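PDB 4MKO: monalysin from Pseudomonas entomophila, which forms pores in host cell membranes as an aerolysin-like beta-barrel toxin, damaging the insect gut and lysing cells. Local coordinates for residues 29-34 with 219-224; 56-61 with 202-207; 79-84 with 112-117; 86-91 with 120-125; 93-98 with 176-181. All coordinates share one frame; numbering follows the deposited sequence. Where two conformers were deposited one is given.

Contact 1 of 5, residues 29-34 with 219-224; sequences GCWVDG and SGHFSF
Trp31 and His221 lie flat against each other in a face-to-face stack that ties the long strand 29-43 of this aerolysin-like fold to the chain just past strand 219-220. The two planes are only 3° from parallel, and the imidazole centroid sits 3.5 Å from that of the five-membered half of the indole. CB of His221 extends the overlap onto the six-membered half, where it makes a CH-pi contact 3.7 Å from the ring centroid. One face of the indole is thus packed tightly along its whole length.

The side of Phe222 is looser. Its ring offers an edge to the indole, and CD2 comes no nearer than 4.0 Å to Trp31 CZ3. Phe222 is nevertheless buried: it stacks on Tyr213 and rests on Arg53 and Val55 of strand 46-67. His221 itself is partly exposed, and beyond it Gly220 is open to solvent.

With CG anti to the carbonyl carbon (chi1 -68°), the indole swings out to reach His221. Phe56 also meets it, edge-to-face. Although Trp31 NE1 is 3.4 Å from His221 NE2, the two nitrogens face one another across the stack at an angle too poor for a hydrogen bond; the indole N-H is given instead to the carbonyl O of Phe4.

Contact 2 of 5, residues 56-61 with 202-207; sequences FAYLQY and DTVQRN
Val204 of helix 201-211 sets one methyl over a face of the Tyr58 ring and turns the other toward Phe56, so a single branched side chain meets two aromatic rings of strand 46-67. CG2 does the closer work. It stands 3.8 Å from the centroid of the Tyr58 ring and 14° off the normal, a CH-pi contact, and leans toward the CD1-CE1 side of the ring. The Tyr58 ring owes its place beneath the methyl to a first torsion of 71°, which puts CG between the backbone N and the carbonyl carbon.

On Val204 the methyls diverge: CG1 is anti to the backbone N (chi1 171°), while CG2 lies beside that nitrogen. CG1 approaches the Phe56 ring obliquely and more loosely, 4.3 Å from CD2. Val208, one turn further along the helix, also touches Phe56, and Trp201 touches Tyr58; several helix residues thus pack on this strand of the aerolysin-like fold's large mixed sheet.

Within the helix, Asn207 folds back on the preceding turn. Its ND2 gives a nearly straight bond of 2.9 Å to Thr203 O, which also accepts from Asn207 N on the opposite face of the carbonyl plane. No hydrogen bond links the two segments: helix and strand are joined here by methyl-to-ring packing among three buried side chains, an interaction that depends on shape and the exclusion of water.

Contact 3 of 5, residues 79-84 with 112-117; sequences LTKGHT and TGFTRS
Phe114 lays its ring on the side chain of Lys81, joining the segment 112-117, which has no regular structure, to residues of strand 72-81 in the part of the chain (67-135) inferred to form the pore. Ahead of it, Thr112 directs OG1 to Ser119 OG, and Gly113 turns the backbone at positive phi while its carbonyl takes a bond from Arg185. A first torsion of -59°, with CG beside the backbone N, then turns the Phe114 ring toward Lys81.

CB of Lys81 stands over the middle of the ring, 3.4 Å from the centroid and just 3° off the normal, a CH-pi contact. At the far end of the ring, CZ comes within 3.6 Å of Thr80 O, a carbonyl already bonded to Thr183 and Gln142.

Next, the backbone N-H of Thr115 is bonded to Glu118 OE1, and Arg116 reaches out to Asn100. The lysine runs extended past CG and carries NZ away from the ring to a salt bridge with Glu118. The aliphatic base of Lys81 therefore serves as an apolar surface for the phenyl ring, while its ammonium is paired with a carboxylate; the contact itself is CH-pi packing and not cation-pi.

Contact 4 of 5, residues 86-91 with 120-125; sequences SFETSV and WSTTQS
Glu88 reaches from helix 85-90 to the backbone of Thr123, where its OE2 accepts a weak hydrogen bond of 3.3 Å from the amide N. The side chain leaves the helix at chi1 -83° and bends at chi2 (-143°), which brings the carboxylate up to the segment 120-125. OE2 also lies against Thr122, 3.2 Å from its CA. The other oxygen, OE1, is joined to Thr123 O through a water that donates to both, at 2.8 Å from OE1 and 2.7 Å from the carbonyl.

This link between a short helix and the chain leading into strand 124-133 lies within the part of the protein thought to form the pore, at the surface of the cleaved monomer. Thr123 places OG1 beside its own backbone N, anti to the carbonyl carbon (chi1 -43°); the hydroxyl is hydrogen-bonded to His83 O in the turn before the helix. Behind Glu88, the hydroxyl of Ser90 folds back to give Phe87 O a bond of 2.8 Å, and Val91 N reaches the same carbonyl.

Contact 5 of 5, residues 93-98 with 176-181; sequences AKYSVG and LYYLSA
The rings of Tyr95 and Tyr178 meet obliquely, their planes at 87° and their centroids 5.8 Å apart, with each hydroxyl near the plane of the other ring and at its edge. A water also lies at the edge of the Tyr95 ring. The faces belong to other partners: Phe162 and His149 both stack with Tyr178, and Phe87 sets its CZ edge over a face of Tyr95.

The two side chains come from opposite directions and join at their phenol oxygens. Tyr95 OH and Tyr178 OH are 2.7 Å apart, a hydrogen bond in which either could be the donor. Beside it, CE1 of Tyr95 packs 3.7 Å from CZ of Tyr178. Tyr95 extends to this point with CG anti to the backbone N (chi1 -174°), whereas Tyr178 has CG between the backbone N and the carbonyl carbon (chi1 69°), which turns its ring out to meet Tyr95.

The water continues the polar link, 2.7 Å from Tyr95 OH and 2.8 Å from Ser180 OG, itself also bonded to His149 NE2.

Segment 93-98, in the part of the chain inferred to form the pore, is thus packed on the main sheet of the aerolysin-like fold: strand 95-96 pairs with strand 29-43, strand 173-191 runs beside strand 136-151, Ile41 of strand 29-43 touches both tyrosines, and helix 85-90 adjoins through Phe87.

Overall arrangement
Contacts 1 and 2 adjoin in the large mixed sheet, where Cys30 O and Ala57 N are 2.8 Å apart as strands 29-43 and 46-67 pair. Contacts 3 and 4 lie on the other side of the chain's centre from contact 1, about 22 Å from it between centres. Their own centres are about 10 Å apart and their segments alternate along the chain, with Lys81 N 2.9 Å from Gln124 O. Contact 5 bridges the two groups: Val97 packs on Trp120 of contact 4, while Leu179 touches Gln205 of contact 2 and Tyr177 touches Phe224 of contact 1. Cys30 SG, in segment 29-34, is a ligand of a bound mercury ion.

Contact 1 of 5, residues 29-34 with 219-224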
# COMPACT_ATOMS: atom_id res chain seq x y z
N GLY A 29 2.77 -10.21 4.42
CA GLY A 29 1.77 -9.44 3.69
C GLY A 29 0.66 -10.28 3.09
O GLY A 29 0.68 -11.52 3.16
N CYS A 30 -0.34 -9.60 2.55
CA CYS A 30 -1.49 -10.27 1.98
C CYS A 30 -2.03 -9.50 0.79
O CYS A 30 -1.85 -8.28 0.71
CB CYS A 30 -2.56 -10.51 3.05
SG CYS A 30 -3.26 -9.01 3.80
N TRP A 31 -2.67 -10.22 -0.14
CA TRP A 31 -3.42 -9.60 -1.24
C TRP A 31 -4.67 -9.06 -0.58
O TRP A 31 -5.18 -9.64 0.39
CB TRP A 31 -3.79 -10.64 -2.29
CG TRP A 31 -2.60 -11.18 -3.03
CD1 TRP A 31 -1.86 -12.28 -2.70
CD2 TRP A 31 -1.98 -10.60 -4.19
NE1 TRP A 31 -0.87 -12.47 -3.64
CE2 TRP A 31 -0.90 -11.44 -4.55
CE3 TRP A 31 -2.23 -9.45 -4.97
CZ2 TRP A 31 -0.07 -11.18 -5.65
CZ3 TRP A 31 -1.42 -9.20 -6.07
CH2 TRP A 31 -0.36 -10.05 -6.40
N VAL A 32 -5.17 -7.93 -1.07
CA VAL A 32 -6.36 -7.29 -0.50
C VAL A 32 -7.48 -7.31 -1.53
O VAL A 32 -7.27 -6.87 -2.66
CB VAL A 32 -6.04 -5.83 -0.05
CG1 VAL A 32 -7.31 -5.10 0.41
CG2 VAL A 32 -4.98 -5.82 1.05
N ASP A 33 -8.66 -7.80 -1.13
CA ASP A 33 -9.86 -7.81 -1.98
C ASP A 33 -10.59 -6.50 -1.65
O ASP A 33 -11.18 -6.36 -0.57
CB ASP A 33 -10.74 -9.03 -1.63
CG ASP A 33 -12.13 -9.07 -2.25
OD1 ASP A 33 -12.43 -8.21 -3.11
OD2 ASP A 33 -12.92 -9.96 -1.88
N GLY A 34 -10.45 -5.53 -2.54
CA GLY A 34 -11.05 -4.22 -2.35
C GLY A 34 -11.81 -3.77 -3.59
O GLY A 34 -11.66 -4.37 -4.66
N SER A 219 -6.22 -9.26 -15.83
CA SER A 219 -6.22 -10.44 -14.99
C SER A 219 -4.87 -10.68 -14.36
O SER A 219 -3.92 -9.93 -14.59
CB SER A 219 -6.67 -11.66 -15.79
OG SER A 219 -5.63 -12.13 -16.63
N GLY A 220 -4.82 -11.76 -13.60
CA GLY A 220 -3.69 -12.21 -12.81
C GLY A 220 -4.24 -12.45 -11.43
O GLY A 220 -5.33 -13.03 -11.29
N HIS A 221 -3.58 -11.90 -10.43
CA HIS A 221 -4.02 -12.05 -9.06
C HIS A 221 -5.13 -11.07 -8.65
O HIS A 221 -5.70 -11.20 -7.57
CB HIS A 221 -2.81 -11.96 -8.12
CG HIS A 221 -2.90 -12.94 -6.99
ND1 HIS A 221 -3.84 -12.79 -6.00
CD2 HIS A 221 -2.15 -14.04 -6.74
CE1 HIS A 221 -3.65 -13.80 -5.17
NE2 HIS A 221 -2.64 -14.58 -5.57
N PHE A 222 -5.43 -10.08 -9.50
CA PHE A 222 -6.51 -9.12 -9.28
C PHE A 222 -6.96 -8.58 -10.62
O PHE A 222 -6.22 -8.64 -11.61
CB PHE A 222 -6.07 -7.95 -8.35
CG PHE A 222 -5.03 -7.01 -8.93
CD1 PHE A 222 -5.42 -5.88 -9.67
CD2 PHE A 222 -3.67 -7.22 -8.71
CE1 PHE A 222 -4.46 -5.00 -10.18
CE2 PHE A 222 -2.72 -6.32 -9.22
CZ PHE A 222 -3.12 -5.23 -9.96
N SER A 223 -8.16 -7.98 -10.61
CA SER A 223 -8.75 -7.33 -11.78
C SER A 223 -9.37 -6.01 -11.34
O SER A 223 -9.91 -5.92 -10.23
CB SER A 223 -9.84 -8.20 -12.40
OG SER A 223 -9.33 -9.44 -12.88
N PHE A 224 -9.33 -5.01 -12.22
CA PHE A 224 -10.03 -3.76 -11.93
C PHE A 224 -11.50 -3.99 -12.25
O PHE A 224 -11.84 -4.73 -13.20
CB PHE A 224 -9.53 -2.64 -12.81
CG PHE A 224 -8.21 -2.06 -12.40
CD1 PHE A 224 -7.02 -2.59 -12.87
CD2 PHE A 224 -8.15 -0.97 -11.54
CE1 PHE A 224 -5.79 -2.03 -12.52
CE2 PHE A 224 -6.92 -0.41 -11.17
CZ PHE A 224 -5.75 -0.94 -11.67

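Contact 2 of 5, residues 56-61 with 202-207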
# COMPACT_ATOMS: atom_id res chain seq x y z
N PHE A 56 -2.84 -4.88 -2.16
CA PHE A 56 -1.92 -5.60 -1.28
C PHE A 56 -1.71 -4.84 0.01
O PHE A 56 -1.96 -3.64 0.07
CB PHE A 56 -0.57 -5.78 -2.02
CG PHE A 56 0.24 -6.98 -1.58
CD1 PHE A 56 -0.07 -8.26 -2.04
CD2 PHE A 56 1.33 -6.83 -0.73
CE1 PHE A 56 0.67 -9.37 -1.62
CE2 PHE A 56 2.08 -7.94 -0.32
CZ PHE A 56 1.74 -9.20 -0.77
N ALA A 57 -1.27 -5.54 1.04
CA ALA A 57 -0.94 -4.88 2.31
C ALA A 57 0.27 -5.59 2.83
O ALA A 57 0.31 -6.82 2.76
CB ALA A 57 -2.09 -4.97 3.29
N TYR A 58 1.28 -4.84 3.28
CA TYR A 58 2.47 -5.53 3.78
C TYR A 58 3.08 -4.79 4.95
O TYR A 58 2.72 -3.64 5.23
CB TYR A 58 3.49 -5.82 2.67
CG TYR A 58 4.20 -4.60 2.15
CD1 TYR A 58 3.64 -3.81 1.16
CD2 TYR A 58 5.47 -4.26 2.62
CE1 TYR A 58 4.31 -2.69 0.66
CE2 TYR A 58 6.15 -3.14 2.12
CZ TYR A 58 5.55 -2.36 1.15
OH TYR A 58 6.19 -1.26 0.64
N LEU A 59 4.03 -5.45 5.62
CA LEU A 59 4.69 -4.87 6.78
C LEU A 59 6.03 -4.29 6.35
O LEU A 59 6.89 -5.01 5.82
CB LEU A 59 4.90 -5.96 7.84
CG LEU A 59 3.64 -6.46 8.57
CD1 LEU A 59 3.99 -7.56 9.55
CD2 LEU A 59 2.93 -5.32 9.28
N GLN A 60 6.20 -2.97 6.51
CA GLN A 60 7.46 -2.36 6.13
C GLN A 60 8.30 -2.11 7.37
O GLN A 60 7.79 -1.73 8.42
CB GLN A 60 7.26 -1.09 5.29
CG GLN A 60 7.04 0.18 6.08
CD GLN A 60 7.02 1.41 5.19
OE1 GLN A 60 7.18 1.34 3.96
NE2 GLN A 60 6.77 2.56 5.81
N TYR A 61 9.59 -2.35 7.24
CA TYR A 61 10.55 -2.23 8.34
C TYR A 61 10.59 -0.84 8.99
O TYR A 61 10.64 0.17 8.28
CB TYR A 61 11.93 -2.61 7.81
CG TYR A 61 13.01 -2.60 8.87
CD1 TYR A 61 13.13 -3.66 9.78
CD2 TYR A 61 13.91 -1.54 8.97
CE1 TYR A 61 14.13 -3.65 10.76
CE2 TYR A 61 14.91 -1.53 9.94
CZ TYR A 61 15.01 -2.59 10.84
OH TYR A 61 15.99 -2.58 11.80
N ASP A 202 10.28 -1.99 -3.84
CA ASP A 202 10.80 -2.50 -5.12
C ASP A 202 10.28 -3.91 -5.38
O ASP A 202 9.73 -4.18 -6.46
CB ASP A 202 12.34 -2.45 -5.12
CG ASP A 202 12.94 -2.72 -6.48
OD1 ASP A 202 13.20 -3.90 -6.79
OD2 ASP A 202 13.14 -1.74 -7.24
N THR A 203 10.40 -4.80 -4.37
CA THR A 203 9.95 -6.20 -4.45
C THR A 203 8.43 -6.28 -4.67
O THR A 203 7.98 -7.04 -5.53
CB THR A 203 10.40 -6.99 -3.20
OG1 THR A 203 11.82 -6.89 -3.10
CG2 THR A 203 9.98 -8.46 -3.26
N VAL A 204 7.65 -5.51 -3.90
CA VAL A 204 6.19 -5.51 -4.02
C VAL A 204 5.76 -5.08 -5.42
O VAL A 204 4.89 -5.73 -5.99
CB VAL A 204 5.49 -4.71 -2.88
CG1 VAL A 204 3.99 -4.53 -3.13
CG2 VAL A 204 5.71 -5.41 -1.54
N GLN A 205 6.32 -3.98 -5.97
CA GLN A 205 5.93 -3.52 -7.31
C GLN A 205 6.30 -4.53 -8.37
O GLN A 205 5.47 -4.81 -9.23
CB GLN A 205 6.58 -2.18 -7.66
CG GLN A 205 6.04 -1.01 -6.85
CD GLN A 205 6.90 0.19 -7.14
OE1 GLN A 205 6.56 1.04 -7.97
NE2 GLN A 205 8.05 0.26 -6.47
N ARG A 206 7.54 -5.10 -8.29
CA ARG A 206 7.98 -6.09 -9.27
C ARG A 206 7.02 -7.29 -9.28
O ARG A 206 6.54 -7.67 -10.35
CB ARG A 206 9.43 -6.55 -8.98
CG ARG A 206 10.06 -7.41 -10.08
CD ARG A 206 11.24 -8.26 -9.59
NE ARG A 206 12.14 -7.54 -8.69
CZ ARG A 206 12.34 -7.85 -7.41
NH1 ARG A 206 11.73 -8.90 -6.87
NH2 ARG A 206 13.17 -7.12 -6.67
N ASN A 207 6.71 -7.84 -8.11
CA ASN A 207 5.86 -9.01 -8.00
C ASN A 207 4.38 -8.77 -8.28
O ASN A 207 3.78 -9.53 -9.04
CB ASN A 207 6.04 -9.67 -6.66
CG ASN A 207 7.32 -10.48 -6.59
OD1 ASN A 207 7.31 -11.69 -6.85
ND2 ASN A 207 8.41 -9.85 -6.20

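Contact 3 of 5, residues 79-84 with 112-117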
# COMPACT_ATOMS: atom_id res chain seq x y z
N LEU A 79 7.03 6.54 13.02
CA LEU A 79 6.10 5.95 12.06
C LEU A 79 5.79 7.05 11.06
O LEU A 79 6.23 8.20 11.25
CB LEU A 79 4.81 5.45 12.73
CG LEU A 79 4.95 4.32 13.77
CD1 LEU A 79 3.58 3.92 14.31
CD2 LEU A 79 5.64 3.07 13.19
N THR A 80 5.08 6.74 9.97
CA THR A 80 4.70 7.76 9.00
C THR A 80 3.22 7.68 8.66
O THR A 80 2.58 6.64 8.85
CB THR A 80 5.57 7.69 7.72
OG1 THR A 80 5.31 6.45 7.05
CG2 THR A 80 7.07 7.84 8.00
N LYS A 81 2.68 8.80 8.14
CA LYS A 81 1.32 8.92 7.65
C LYS A 81 1.35 9.50 6.23
O LYS A 81 2.32 10.17 5.88
CB LYS A 81 0.40 9.71 8.60
CG LYS A 81 0.83 11.14 8.91
CD LYS A 81 0.13 11.61 10.20
CE LYS A 81 0.70 12.91 10.71
NZ LYS A 81 0.03 13.35 11.96
N GLY A 82 0.32 9.20 5.44
CA GLY A 82 0.22 9.62 4.04
C GLY A 82 0.92 8.62 3.15
O GLY A 82 1.11 7.46 3.55
N HIS A 83 1.37 9.05 1.95
CA HIS A 83 2.12 8.13 1.08
C HIS A 83 3.40 7.66 1.78
O HIS A 83 3.98 8.40 2.60
CB HIS A 83 2.42 8.78 -0.28
CG HIS A 83 1.22 8.87 -1.16
ND1 HIS A 83 0.26 9.86 -0.98
CD2 HIS A 83 0.82 8.06 -2.17
CE1 HIS A 83 -0.66 9.64 -1.91
NE2 HIS A 83 -0.35 8.57 -2.66
N THR A 84 3.84 6.41 1.50
CA THR A 84 5.05 5.88 2.14
C THR A 84 6.31 6.63 1.69
O THR A 84 6.34 7.18 0.59
CB THR A 84 5.23 4.39 1.85
OG1 THR A 84 5.55 4.23 0.47
CG2 THR A 84 4.01 3.57 2.24
N THR A 112 -7.62 4.09 7.39
CA THR A 112 -6.20 4.39 7.56
C THR A 112 -5.85 4.69 9.01
O THR A 112 -4.73 4.43 9.42
CB THR A 112 -5.76 5.60 6.70
OG1 THR A 112 -6.37 6.77 7.23
CG2 THR A 112 -6.13 5.44 5.21
N GLY A 113 -6.79 5.26 9.76
CA GLY A 113 -6.53 5.64 11.15
C GLY A 113 -5.92 7.03 11.24
O GLY A 113 -5.63 7.50 12.34
N PHE A 114 -5.77 7.70 10.08
CA PHE A 114 -5.25 9.06 9.99
C PHE A 114 -6.37 10.01 9.54
O PHE A 114 -7.43 9.55 9.12
CB PHE A 114 -4.02 9.13 9.06
CG PHE A 114 -2.87 8.25 9.51
CD1 PHE A 114 -2.25 8.46 10.74
CD2 PHE A 114 -2.41 7.22 8.69
CE1 PHE A 114 -1.19 7.64 11.15
CE2 PHE A 114 -1.32 6.43 9.09
CZ PHE A 114 -0.71 6.66 10.31
N THR A 115 -6.15 11.34 9.68
CA THR A 115 -7.20 12.29 9.31
C THR A 115 -7.42 12.33 7.79
O THR A 115 -6.59 11.83 7.01
CB THR A 115 -6.96 13.70 9.89
OG1 THR A 115 -5.90 14.32 9.16
CG2 THR A 115 -6.68 13.69 11.40
N ARG A 116 -8.55 12.93 7.40
CA ARG A 116 -8.94 13.07 6.00
C ARG A 116 -7.85 13.80 5.18
O ARG A 116 -7.54 13.37 4.08
CB ARG A 116 -10.28 13.80 5.91
CG ARG A 116 -10.85 13.84 4.49
CD ARG A 116 -12.28 14.34 4.43
NE ARG A 116 -12.69 14.56 3.04
CZ ARG A 116 -13.19 13.62 2.24
NH1 ARG A 116 -13.36 12.38 2.68
NH2 ARG A 116 -13.52 13.92 0.99
N SER A 117 -7.25 14.85 5.74
CA SER A 117 -6.21 15.60 5.03
C SER A 117 -4.82 14.92 5.03
O SER A 117 -3.97 15.30 4.23
CB SER A 117 -6.11 17.02 5.59
OG SER A 117 -5.58 17.00 6.91

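Contact 4 of 5, residues 86-91 with 120-125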
# COMPACT_ATOMS: atom_id res chain seq x y z
N SER A 86 9.07 5.23 0.75
CA SER A 86 9.53 4.53 -0.46
C SER A 86 8.76 4.96 -1.70
O SER A 86 9.40 5.18 -2.73
CB SER A 86 9.46 3.02 -0.29
OG SER A 86 10.30 2.60 0.76
N PHE A 87 7.41 5.11 -1.60
CA PHE A 87 6.64 5.56 -2.76
C PHE A 87 7.11 6.94 -3.19
O PHE A 87 7.38 7.15 -4.38
CB PHE A 87 5.13 5.56 -2.51
CG PHE A 87 4.35 6.17 -3.66
CD1 PHE A 87 4.14 5.46 -4.83
CD2 PHE A 87 3.88 7.48 -3.58
CE1 PHE A 87 3.45 6.03 -5.90
CE2 PHE A 87 3.17 8.05 -4.65
CZ PHE A 87 2.95 7.32 -5.80
N GLU A 88 7.21 7.88 -2.22
CA GLU A 88 7.63 9.27 -2.47
C GLU A 88 8.98 9.37 -3.15
O GLU A 88 9.12 10.13 -4.11
CB GLU A 88 7.62 10.08 -1.17
CG GLU A 88 6.24 10.61 -0.86
CD GLU A 88 6.19 12.00 -0.25
OE1 GLU A 88 7.15 12.40 0.45
OE2 GLU A 88 5.17 12.68 -0.46
N THR A 89 9.97 8.59 -2.69
CA THR A 89 11.31 8.60 -3.26
C THR A 89 11.35 7.99 -4.67
O THR A 89 12.16 8.42 -5.49
CB THR A 89 12.33 7.95 -2.31
OG1 THR A 89 11.95 6.61 -2.07
CG2 THR A 89 12.44 8.67 -0.98
N SER A 90 10.47 7.02 -4.95
CA SER A 90 10.39 6.30 -6.23
C SER A 90 9.72 7.06 -7.38
O SER A 90 10.10 6.81 -8.53
CB SER A 90 9.72 4.93 -6.04
OG SER A 90 8.30 5.02 -5.95
N VAL A 91 8.73 7.95 -7.12
CA VAL A 91 8.03 8.69 -8.17
C VAL A 91 8.95 9.76 -8.80
O VAL A 91 9.69 10.43 -8.09
CB VAL A 91 6.65 9.23 -7.67
CG1 VAL A 91 6.81 10.29 -6.58
CG2 VAL A 91 5.78 9.74 -8.82
N TRP A 120 -3.85 10.55 2.38
CA TRP A 120 -3.36 10.47 1.00
C TRP A 120 -2.42 11.62 0.63
O TRP A 120 -2.13 11.86 -0.54
CB TRP A 120 -4.55 10.40 0.04
CG TRP A 120 -5.37 9.14 0.18
CD1 TRP A 120 -6.42 8.94 1.03
CD2 TRP A 120 -5.18 7.91 -0.54
NE1 TRP A 120 -6.92 7.66 0.86
CE2 TRP A 120 -6.17 7.01 -0.09
CE3 TRP A 120 -4.30 7.51 -1.56
CZ2 TRP A 120 -6.34 5.73 -0.65
CZ3 TRP A 120 -4.45 6.24 -2.10
CH2 TRP A 120 -5.45 5.36 -1.64
N SER A 121 -1.91 12.30 1.66
CA SER A 121 -1.01 13.43 1.48
C SER A 121 0.44 12.96 1.37
O SER A 121 0.71 11.76 1.21
CB SER A 121 -1.19 14.42 2.64
OG SER A 121 -0.57 15.67 2.35
N THR A 122 1.38 13.91 1.45
CA THR A 122 2.80 13.61 1.42
C THR A 122 3.21 12.93 2.72
O THR A 122 2.52 13.09 3.74
CB THR A 122 3.62 14.90 1.18
OG1 THR A 122 3.30 15.85 2.20
CG2 THR A 122 3.36 15.51 -0.21
N THR A 123 4.31 12.15 2.69
CA THR A 123 4.85 11.45 3.85
C THR A 123 5.13 12.44 4.99
O THR A 123 5.80 13.47 4.78
CB THR A 123 6.17 10.71 3.52
OG1 THR A 123 6.07 10.04 2.25
CG2 THR A 123 6.56 9.71 4.60
N GLN A 124 4.59 12.11 6.17
CA GLN A 124 4.80 12.90 7.38
C GLN A 124 5.17 11.93 8.51
O GLN A 124 4.43 10.99 8.78
CB GLN A 124 3.54 13.73 7.72
CG GLN A 124 3.68 14.60 8.98
CD GLN A 124 4.75 15.66 8.86
OE1 GLN A 124 4.66 16.59 8.05
NE2 GLN A 124 5.80 15.54 9.67
N SER A 125 6.33 12.15 9.13
CA SER A 125 6.79 11.31 10.24
C SER A 125 6.12 11.76 11.54
O SER A 125 5.74 12.93 11.68
CB SER A 125 8.30 11.39 10.39
OG SER A 125 8.71 12.69 10.78
O HOH W 1 7.18 14.27 2.60

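Contact 5 of 5, residues 93-98 with 176-181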
# COMPACT_ATOMS: atom_id res chain seq x y z
N ALA A 93 7.70 12.06 -11.35
CA ALA A 93 6.86 13.18 -11.75
C ALA A 93 6.12 13.80 -10.57
O ALA A 93 6.01 13.16 -9.51
CB ALA A 93 5.84 12.71 -12.79
N LYS A 94 5.58 15.02 -10.76
CA LYS A 94 4.75 15.68 -9.76
C LYS A 94 3.52 14.75 -9.59
O LYS A 94 2.99 14.25 -10.58
CB LYS A 94 4.34 17.08 -10.26
CG LYS A 94 3.66 17.96 -9.22
CD LYS A 94 3.37 19.34 -9.80
CE LYS A 94 2.38 20.12 -8.98
NZ LYS A 94 2.06 21.43 -9.60
N TYR A 95 3.14 14.45 -8.34
CA TYR A 95 2.06 13.50 -8.07
C TYR A 95 1.26 13.94 -6.85
O TYR A 95 1.85 14.21 -5.80
CB TYR A 95 2.65 12.10 -7.80
CG TYR A 95 1.62 11.00 -7.66
CD1 TYR A 95 1.08 10.36 -8.77
CD2 TYR A 95 1.20 10.57 -6.40
CE1 TYR A 95 0.12 9.35 -8.64
CE2 TYR A 95 0.24 9.56 -6.25
CZ TYR A 95 -0.31 8.96 -7.38
OH TYR A 95 -1.26 7.97 -7.24
N SER A 96 -0.08 13.95 -6.98
CA SER A 96 -0.97 14.28 -5.86
C SER A 96 -2.37 13.76 -6.09
O SER A 96 -2.81 13.61 -7.24
CB SER A 96 -0.98 15.78 -5.58
OG SER A 96 -1.57 16.49 -6.66
N VAL A 97 -3.08 13.48 -4.99
CA VAL A 97 -4.46 13.03 -5.05
C VAL A 97 -5.26 13.73 -3.96
O VAL A 97 -4.76 13.92 -2.84
CB VAL A 97 -4.65 11.48 -5.04
CG1 VAL A 97 -4.17 10.85 -3.74
CG2 VAL A 97 -6.09 11.08 -5.35
N GLY A 98 -6.50 14.09 -4.30
CA GLY A 98 -7.44 14.72 -3.38
C GLY A 98 -7.88 13.75 -2.30
O GLY A 98 -7.92 12.54 -2.53
N LEU A 176 -2.19 4.38 -18.25
CA LEU A 176 -1.00 4.20 -17.42
C LEU A 176 -1.35 3.41 -16.16
O LEU A 176 -2.17 3.85 -15.35
CB LEU A 176 -0.37 5.56 -17.07
CG LEU A 176 0.93 5.52 -16.26
CD1 LEU A 176 2.08 4.88 -17.05
CD2 LEU A 176 1.35 6.93 -15.81
N TYR A 177 -0.71 2.24 -15.99
CA TYR A 177 -0.94 1.37 -14.85
C TYR A 177 0.26 1.47 -13.94
O TYR A 177 1.39 1.34 -14.39
CB TYR A 177 -1.10 -0.10 -15.29
CG TYR A 177 -2.42 -0.38 -15.97
CD1 TYR A 177 -2.65 -0.01 -17.29
CD2 TYR A 177 -3.45 -1.03 -15.29
CE1 TYR A 177 -3.87 -0.26 -17.92
CE2 TYR A 177 -4.67 -1.31 -15.91
CZ TYR A 177 -4.87 -0.92 -17.22
OH TYR A 177 -6.06 -1.21 -17.84
N TYR A 178 0.01 1.69 -12.65
CA TYR A 178 1.09 1.79 -11.67
C TYR A 178 0.53 1.48 -10.28
O TYR A 178 -0.69 1.39 -10.11
CB TYR A 178 1.74 3.21 -11.71
CG TYR A 178 0.80 4.28 -11.19
CD1 TYR A 178 -0.19 4.82 -12.02
CD2 TYR A 178 0.84 4.69 -9.86
CE1 TYR A 178 -1.09 5.78 -11.54
CE2 TYR A 178 -0.07 5.62 -9.36
CZ TYR A 178 -1.02 6.18 -10.21
OH TYR A 178 -1.95 7.06 -9.71
N LEU A 179 1.43 1.31 -9.29
CA LEU A 179 0.99 1.11 -7.91
C LEU A 179 1.40 2.30 -7.06
O LEU A 179 2.44 2.91 -7.32
CB LEU A 179 1.62 -0.15 -7.27
CG LEU A 179 1.52 -1.49 -8.02
CD1 LEU A 179 2.17 -2.61 -7.18
CD2 LEU A 179 0.07 -1.85 -8.33
N SER A 180 0.64 2.57 -5.99
CA SER A 180 1.01 3.56 -4.99
C SER A 180 0.85 2.92 -3.63
O SER A 180 0.23 1.86 -3.51
CB SER A 180 0.16 4.82 -5.09
OG SER A 180 -1.11 4.66 -4.49
N ALA A 181 1.38 3.58 -2.61
CA ALA A 181 1.31 3.01 -1.26
C ALA A 181 1.22 4.12 -0.22
O ALA A 181 1.85 5.16 -0.35
CB ALA A 181 2.54 2.15 -1.01
O HOH W 2 -1.95 7.37 -4.66